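Local coordinates for beta-galactosidase/beta-glucuronidase (PDB 6MVF), which binds FMN and probably hydrolyses beta-glucuronides as a glycoside hydrolase family 2 enzyme of a human gut bacterium, at residues A[33-38]-A[43-48]; A[193-198]-A[274-279]; A[602-607]-A[643-648]. One frame throughout, in Å; residues are numbered along the deposited sequence.

Overall arrangement
The three contacts follow one another along the chain, each closing before the next opens, and none touches another. Contact 1 is a hairpin at the border of a sheet in the N-terminal sugar-binding domain. Contact 2 packs strand 195-204 of one sheet against the end of strand 265-274 of another and the loop after it, and contact 3 lies in the DUF4982 region, at the start of strands 606-611 and 646-654 of a mixed sheet. Their centres are about 48 Å (contacts 1 and 2), 40 Å (2 and 3) and 54 Å (1 and 3) apart. They therefore sample three separate beta-rich modules of a multidomain glycosidase; in contact 2 the side chain of Val-274 is about 11 Å from a bound FMN.

Contact 1 of 3, residues A[33-38]-A[43-48]; sequences GWTLRF and RAAETV
Trp-34 to Leu-36 and Glu-46 to Val-48 pair as the two arms of a beta hairpin at the border of an antiparallel sheet in the sugar-binding domain. Four backbone hydrogen bonds hold the arms. Trp-34 N reaches Val-48 O at 3.3 Å, and Val-48 N returns to Trp-34 O at 2.8 Å. Two residues further along strand 34-37, Leu-36 N meets Glu-46 O at 2.7 Å and Glu-46 N meets Leu-36 O at 3.1 Å. Between these two hydrogen-bonded pairs lies the non-hydrogen-bonded pair Thr-35 and Thr-47, where OG1 of Thr-35 faces CG2 of Thr-47 at 3.8 Å. The N-to-C directions of the two short strands make 135°, well short of the 180° of a flat antiparallel pair, so the hairpin is strongly twisted.

Trp-34, Leu-36, Glu-46 and Val-48 share one face. There Val-48 turns its CG2 against CB of Trp-34 (3.7 Å), while the indole leads away from the hairpin to Leu-134 and Ile-136 of strand 131-139, its NE1 bonded to Leu-30 O. Toward the turn, Phe-38 and Arg-43 lie side by side and point the same way. The aliphatic root of the arginine does the touching, CB of Arg-43 standing 3.6 Å from CD1 of Phe-38, and ring and guanidinium planes are 67° apart. With its chain extended from CG to NE, Arg-43 carries its charged end past the ring to a salt bridge with Asp-58 and a hydrogen bond to Trp-54 O. A water accepts from Phe-38 N and donates to Arg-43 O, bridging the arms beyond the last strand pair.

Strand 34-37 is also bonded to strand 70-78, which leaves 46-48 as the outermost strand within the chain, an edge hairpin of the beta-sandwich found in family 2 sugar-binding domains.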
# COMPACT_ATOMS: atom_id res chain seq x y z
N GLY A 33 18.26 -7.46 -15.55
CA GLY A 33 19.51 -8.18 -15.71
C GLY A 33 20.00 -8.41 -17.13
O GLY A 33 20.59 -9.45 -17.42
N TRP A 34 19.79 -7.44 -18.02
CA TRP A 34 20.12 -7.61 -19.42
C TRP A 34 21.37 -6.83 -19.76
O TRP A 34 21.62 -5.74 -19.22
CB TRP A 34 18.97 -7.14 -20.33
CG TRP A 34 17.70 -7.92 -20.19
CD1 TRP A 34 16.72 -7.73 -19.26
CD2 TRP A 34 17.27 -9.00 -21.02
NE1 TRP A 34 15.71 -8.63 -19.45
CE2 TRP A 34 16.01 -9.42 -20.53
CE3 TRP A 34 17.81 -9.65 -22.13
CZ2 TRP A 34 15.29 -10.46 -21.12
CZ3 TRP A 34 17.09 -10.69 -22.71
CH2 TRP A 34 15.85 -11.08 -22.21
N THR A 35 22.16 -7.38 -20.67
CA THR A 35 23.21 -6.65 -21.34
C THR A 35 22.82 -6.44 -22.79
O THR A 35 22.40 -7.39 -23.46
CB THR A 35 24.54 -7.39 -21.25
OG1 THR A 35 24.79 -7.68 -19.88
CG2 THR A 35 25.67 -6.51 -21.77
N LEU A 36 22.91 -5.20 -23.25
CA LEU A 36 22.67 -4.85 -24.64
C LEU A 36 24.01 -4.62 -25.33
O LEU A 36 24.76 -3.72 -24.94
CB LEU A 36 21.81 -3.59 -24.74
CG LEU A 36 21.55 -3.11 -26.16
CD1 LEU A 36 20.86 -4.21 -26.95
CD2 LEU A 36 20.70 -1.87 -26.13
N ARG A 37 24.31 -5.44 -26.33
CA ARG A 37 25.47 -5.24 -27.19
C ARG A 37 25.02 -4.84 -28.59
O ARG A 37 23.87 -5.08 -28.99
CB ARG A 37 26.34 -6.50 -27.28
CG ARG A 37 26.94 -6.93 -25.97
CD ARG A 37 27.66 -8.24 -26.10
NE ARG A 37 28.29 -8.63 -24.85
CZ ARG A 37 27.79 -9.53 -24.01
NH1 ARG A 37 26.65 -10.13 -24.30
NH2 ARG A 37 28.41 -9.82 -22.88
N PHE A 38 25.94 -4.21 -29.32
CA PHE A 38 25.71 -3.80 -30.70
C PHE A 38 26.79 -4.42 -31.57
O PHE A 38 27.94 -3.94 -31.57
CB PHE A 38 25.70 -2.27 -30.83
CG PHE A 38 24.48 -1.62 -30.24
CD1 PHE A 38 24.45 -1.22 -28.92
CD2 PHE A 38 23.34 -1.43 -31.01
CE1 PHE A 38 23.32 -0.63 -28.37
CE2 PHE A 38 22.20 -0.83 -30.47
CZ PHE A 38 22.20 -0.44 -29.14
N ARG A 43 27.83 1.28 -30.23
CA ARG A 43 27.73 1.65 -28.83
C ARG A 43 28.42 0.59 -27.99
O ARG A 43 28.32 -0.60 -28.29
CB ARG A 43 26.27 1.80 -28.35
CG ARG A 43 25.62 3.10 -28.77
CD ARG A 43 24.19 3.26 -28.31
NE ARG A 43 23.55 4.35 -29.05
CZ ARG A 43 22.24 4.61 -29.01
NH1 ARG A 43 21.43 3.86 -28.27
NH2 ARG A 43 21.74 5.62 -29.73
N ALA A 44 29.13 1.04 -26.96
CA ALA A 44 29.72 0.09 -26.03
C ALA A 44 28.61 -0.71 -25.35
O ALA A 44 27.49 -0.23 -25.18
CB ALA A 44 30.58 0.83 -25.01
N ALA A 45 28.92 -1.95 -24.97
CA ALA A 45 27.96 -2.76 -24.24
C ALA A 45 27.48 -2.03 -22.99
O ALA A 45 28.19 -1.20 -22.41
CB ALA A 45 28.58 -4.09 -23.84
N GLU A 46 26.25 -2.32 -22.59
CA GLU A 46 25.61 -1.66 -21.47
C GLU A 46 24.61 -2.62 -20.83
O GLU A 46 24.01 -3.46 -21.50
CB GLU A 46 24.92 -0.37 -21.91
CG GLU A 46 24.14 0.32 -20.81
CD GLU A 46 23.40 1.57 -21.29
OE1 GLU A 46 23.18 1.71 -22.52
OE2 GLU A 46 23.04 2.41 -20.43
N THR A 47 24.45 -2.50 -19.51
CA THR A 47 23.42 -3.25 -18.83
C THR A 47 22.17 -2.39 -18.73
O THR A 47 22.26 -1.19 -18.47
CB THR A 47 23.86 -3.68 -17.44
OG1 THR A 47 24.37 -2.54 -16.74
CG2 THR A 47 24.94 -4.74 -17.55
N VAL A 48 21.02 -3.02 -18.97
CA VAL A 48 19.75 -2.33 -19.14
C VAL A 48 18.68 -3.12 -18.41
O VAL A 48 18.80 -4.34 -18.21
CB VAL A 48 19.36 -2.17 -20.63
CG1 VAL A 48 20.43 -1.39 -21.42
CG2 VAL A 48 19.10 -3.54 -21.28
O HOH W 1 28.01 -3.00 -27.62

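Contact 2 of 3, residues A[193-198]-A[274-279]; sequences GGATFE and VGVRSY
Phe-197 and Ala-195 of strand 195-204 meet two valines, Val-274 and Val-276, through methyl groups and a ring. Val-274 brings its CG2 to the ring edge, in the plane of the phenyl group, 3.7 Å from CE2 of Phe-197. From Val-276 come both branches: CG1 rests 3.7 Å from CB of Ala-195, while CG2 stands 3.9 Å from CZ of Phe-197. The torsion of Val-276 (chi1 -166°) spreads the methyls this way, CG1 anti to the backbone N and CG2 anti to the carbonyl carbon.

In the next shell, Pro-187 touches Phe-197, Val-185 touches Val-274 and Pro-189 touches Val-276, all three from strand 183-189. Val-240 of strand 236-240 also packs on Phe-197, and backbone bonds from Ala-195 and Phe-197 to that strand fix where their side chains emerge. Val-274 ends strand 265-274 of a different sheet and Val-276 lies in the loop that follows, so the contact joins strand 195-204 to the end of that second sheet and its outgoing loop.

With no hydrogen bond across the segments and all four touching residues buried, the join probably rests on van der Waals contact and the burial of apolar groups, not on polar directionality.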
# COMPACT_ATOMS: atom_id res chain seq x y z
N GLY A 193 -33.03 -8.24 -21.54
CA GLY A 193 -32.24 -7.48 -20.60
C GLY A 193 -31.00 -8.18 -20.09
O GLY A 193 -30.34 -7.66 -19.18
N GLY A 194 -30.68 -9.35 -20.62
CA GLY A 194 -29.51 -10.08 -20.24
C GLY A 194 -28.44 -10.02 -21.30
O GLY A 194 -28.45 -9.14 -22.17
N ALA A 195 -27.51 -10.96 -21.23
CA ALA A 195 -26.40 -11.00 -22.16
C ALA A 195 -25.98 -12.45 -22.36
O ALA A 195 -25.97 -13.24 -21.41
CB ALA A 195 -25.22 -10.16 -21.68
N THR A 196 -25.66 -12.79 -23.60
CA THR A 196 -25.01 -14.04 -23.93
C THR A 196 -23.51 -13.78 -24.05
O THR A 196 -23.10 -12.72 -24.53
CB THR A 196 -25.54 -14.63 -25.23
OG1 THR A 196 -25.45 -13.64 -26.26
CG2 THR A 196 -26.99 -15.07 -25.08
N PHE A 197 -22.72 -14.73 -23.57
CA PHE A 197 -21.27 -14.73 -23.73
C PHE A 197 -20.99 -16.01 -24.49
O PHE A 197 -20.99 -17.09 -23.89
CB PHE A 197 -20.54 -14.72 -22.39
CG PHE A 197 -20.81 -13.51 -21.56
CD1 PHE A 197 -22.06 -13.28 -21.02
CD2 PHE A 197 -19.80 -12.59 -21.32
CE1 PHE A 197 -22.30 -12.14 -20.25
CE2 PHE A 197 -20.02 -11.44 -20.54
CZ PHE A 197 -21.27 -11.22 -19.99
N GLU A 198 -20.81 -15.90 -25.80
CA GLU A 198 -20.28 -17.02 -26.55
C GLU A 198 -18.80 -17.07 -26.28
O GLU A 198 -18.09 -16.09 -26.52
CB GLU A 198 -20.57 -16.88 -28.04
CG GLU A 198 -22.04 -16.71 -28.34
CD GLU A 198 -22.28 -16.28 -29.78
OE1 GLU A 198 -22.13 -17.13 -30.69
OE2 GLU A 198 -22.61 -15.08 -30.00
N VAL A 274 -14.30 -8.31 -20.08
CA VAL A 274 -15.11 -8.09 -21.27
C VAL A 274 -16.27 -7.18 -20.91
O VAL A 274 -16.64 -7.04 -19.74
CB VAL A 274 -15.62 -9.42 -21.89
CG1 VAL A 274 -14.45 -10.35 -22.24
CG2 VAL A 274 -16.61 -10.09 -20.95
N GLY A 275 -16.84 -6.57 -21.94
CA GLY A 275 -17.98 -5.69 -21.76
C GLY A 275 -19.08 -6.05 -22.74
O GLY A 275 -18.82 -6.60 -23.81
N VAL A 276 -20.31 -5.73 -22.35
CA VAL A 276 -21.50 -6.00 -23.15
C VAL A 276 -21.93 -4.69 -23.80
O VAL A 276 -22.37 -3.75 -23.12
CB VAL A 276 -22.63 -6.58 -22.28
CG1 VAL A 276 -23.71 -7.17 -23.16
CG2 VAL A 276 -22.07 -7.61 -21.30
N ARG A 277 -21.83 -4.60 -25.13
CA ARG A 277 -22.35 -3.45 -25.84
C ARG A 277 -22.65 -3.85 -27.27
O ARG A 277 -22.02 -4.75 -27.82
CB ARG A 277 -21.39 -2.25 -25.85
CG ARG A 277 -20.22 -2.36 -26.80
CD ARG A 277 -19.12 -3.17 -26.20
NE ARG A 277 -18.00 -3.38 -27.10
CZ ARG A 277 -17.99 -4.28 -28.08
NH1 ARG A 277 -19.08 -5.02 -28.28
NH2 ARG A 277 -16.91 -4.42 -28.85
N SER A 278 -23.64 -3.18 -27.85
CA SER A 278 -23.86 -3.18 -29.28
C SER A 278 -23.76 -1.75 -29.77
O SER A 278 -23.85 -0.80 -28.98
CB SER A 278 -25.22 -3.79 -29.64
OG SER A 278 -26.27 -3.14 -28.93
N TYR A 279 -23.56 -1.59 -31.08
CA TYR A 279 -23.31 -0.26 -31.62
C TYR A 279 -23.54 -0.28 -33.13
O TYR A 279 -23.40 -1.31 -33.79
CB TYR A 279 -21.90 0.24 -31.28
CG TYR A 279 -20.75 -0.62 -31.80
CD1 TYR A 279 -20.29 -1.71 -31.08
CD2 TYR A 279 -20.11 -0.31 -33.00
CE1 TYR A 279 -19.25 -2.50 -31.53
CE2 TYR A 279 -19.06 -1.10 -33.47
CZ TYR A 279 -18.63 -2.19 -32.72
OH TYR A 279 -17.58 -2.98 -33.16

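Contact 3 of 3, residues A[602-607]-A[643-648]; sequences SNQDTV and DTVKDS
Gln-604 and Asp-643, two polar side chains, meet without any hydrogen bond across the contact. The pair sits at the surface of the beta-sheet domain of the DUF4982 region, in the loops leading into strands 606-611 and 646-654, which strand 635-641 separates within the sheet. The amide oxygen OE1 of Gln-604 lies beside the CB methylene of Asp-643, at 3.1 Å. The two side chains cross at about a right angle, yet the amide and carboxylate planes are only 16° apart. The Gln-604 chain is bent about CB-CG (chi2 -68°), which folds the amide back over its own turn, and NE2 makes a weak bond of 3.3 Å to OD1 of Asn-603, an oxygen also bonded to Met-580 N. Its CG also approaches CG2 of Val-645 at 4.4 Å, a loose apolar neighbour. An alanine in place of Gln-604 is likely to open a gap beside Asp-643 and Val-645 and to cost Asn-603 OD1 the amide's weak bond, leaving it the one from Met-580 N.

Further along, Lys-646 forms a salt bridge with Asp-242 of the second subunit. Two residues before the glutamine, Ser-602 closes an ST turn: its OG, also bonded to Met-580 O, accepts from Gln-604 N at 3.0 Å.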
# COMPACT_ATOMS: atom_id res chain seq x y z
N SER A 602 -15.09 28.06 -21.55
CA SER A 602 -15.87 27.57 -20.43
C SER A 602 -17.01 26.69 -20.93
O SER A 602 -17.56 26.93 -22.01
CB SER A 602 -16.43 28.72 -19.60
OG SER A 602 -17.10 28.19 -18.47
N ASN A 603 -17.36 25.67 -20.15
CA ASN A 603 -18.59 24.95 -20.41
C ASN A 603 -19.78 25.55 -19.65
O ASN A 603 -20.88 25.02 -19.72
CB ASN A 603 -18.44 23.44 -20.11
CG ASN A 603 -17.94 23.14 -18.72
OD1 ASN A 603 -18.00 23.98 -17.82
ND2 ASN A 603 -17.45 21.93 -18.54
N GLN A 604 -19.57 26.65 -18.95
CA GLN A 604 -20.66 27.52 -18.54
C GLN A 604 -20.97 28.48 -19.68
O GLN A 604 -20.18 28.66 -20.61
CB GLN A 604 -20.27 28.30 -17.29
CG GLN A 604 -19.55 27.47 -16.27
CD GLN A 604 -20.44 26.42 -15.63
OE1 GLN A 604 -20.96 26.62 -14.53
NE2 GLN A 604 -20.60 25.29 -16.29
N ASP A 605 -22.14 29.10 -19.60
CA ASP A 605 -22.55 29.98 -20.68
C ASP A 605 -22.39 31.46 -20.36
O ASP A 605 -22.57 32.30 -21.25
CB ASP A 605 -23.99 29.69 -21.08
CG ASP A 605 -24.18 28.28 -21.59
OD1 ASP A 605 -23.28 27.79 -22.33
OD2 ASP A 605 -25.21 27.66 -21.22
N THR A 606 -22.05 31.81 -19.13
CA THR A 606 -21.89 33.21 -18.77
C THR A 606 -20.58 33.37 -18.01
O THR A 606 -20.33 32.64 -17.05
CB THR A 606 -23.06 33.72 -17.93
OG1 THR A 606 -24.26 33.60 -18.71
CG2 THR A 606 -22.83 35.19 -17.58
N VAL A 607 -19.76 34.30 -18.49
CA VAL A 607 -18.44 34.58 -17.95
C VAL A 607 -18.38 36.07 -17.67
O VAL A 607 -18.78 36.88 -18.51
CB VAL A 607 -17.32 34.15 -18.92
CG1 VAL A 607 -15.95 34.77 -18.53
CG2 VAL A 607 -17.22 32.62 -19.00
N ASP A 643 -19.74 30.12 -13.31
CA ASP A 643 -20.80 30.01 -12.31
C ASP A 643 -20.19 29.62 -10.97
O ASP A 643 -20.03 30.47 -10.09
CB ASP A 643 -21.87 29.02 -12.76
CG ASP A 643 -23.01 28.91 -11.77
OD1 ASP A 643 -23.75 27.89 -11.81
OD2 ASP A 643 -23.16 29.83 -10.93
N THR A 644 -19.84 28.35 -10.80
CA THR A 644 -19.23 27.88 -9.57
C THR A 644 -17.71 27.77 -9.67
O THR A 644 -17.08 27.26 -8.74
CB THR A 644 -19.81 26.52 -9.18
OG1 THR A 644 -19.75 25.63 -10.31
CG2 THR A 644 -21.25 26.67 -8.70
N VAL A 645 -17.12 28.19 -10.78
CA VAL A 645 -15.69 28.03 -10.99
C VAL A 645 -15.11 29.38 -11.35
O VAL A 645 -15.80 30.26 -11.87
CB VAL A 645 -15.38 26.99 -12.09
CG1 VAL A 645 -15.65 25.61 -11.57
CG2 VAL A 645 -16.23 27.26 -13.33
N LYS A 646 -13.83 29.56 -11.03
CA LYS A 646 -13.13 30.79 -11.32
C LYS A 646 -11.75 30.46 -11.88
O LYS A 646 -11.23 29.36 -11.67
CB LYS A 646 -12.99 31.68 -10.07
CG LYS A 646 -14.32 32.15 -9.55
CD LYS A 646 -14.19 32.93 -8.25
CE LYS A 646 -15.57 33.35 -7.78
NZ LYS A 646 -15.61 33.75 -6.37
N ASP A 647 -11.19 31.41 -12.62
CA ASP A 647 -9.82 31.29 -13.08
C ASP A 647 -9.12 32.62 -12.91
O ASP A 647 -9.76 33.67 -12.89
CB ASP A 647 -9.74 30.83 -14.54
CG ASP A 647 -8.33 30.36 -14.93
OD1 ASP A 647 -7.50 30.06 -14.01
OD2 ASP A 647 -8.05 30.31 -16.15
N SER A 648 -7.79 32.57 -12.77
CA SER A 648 -7.00 33.77 -12.50
C SER A 648 -5.61 33.61 -13.08
O SER A 648 -4.94 32.59 -12.86
CB SER A 648 -6.91 34.04 -10.99
OG SER A 648 -5.83 34.92 -10.69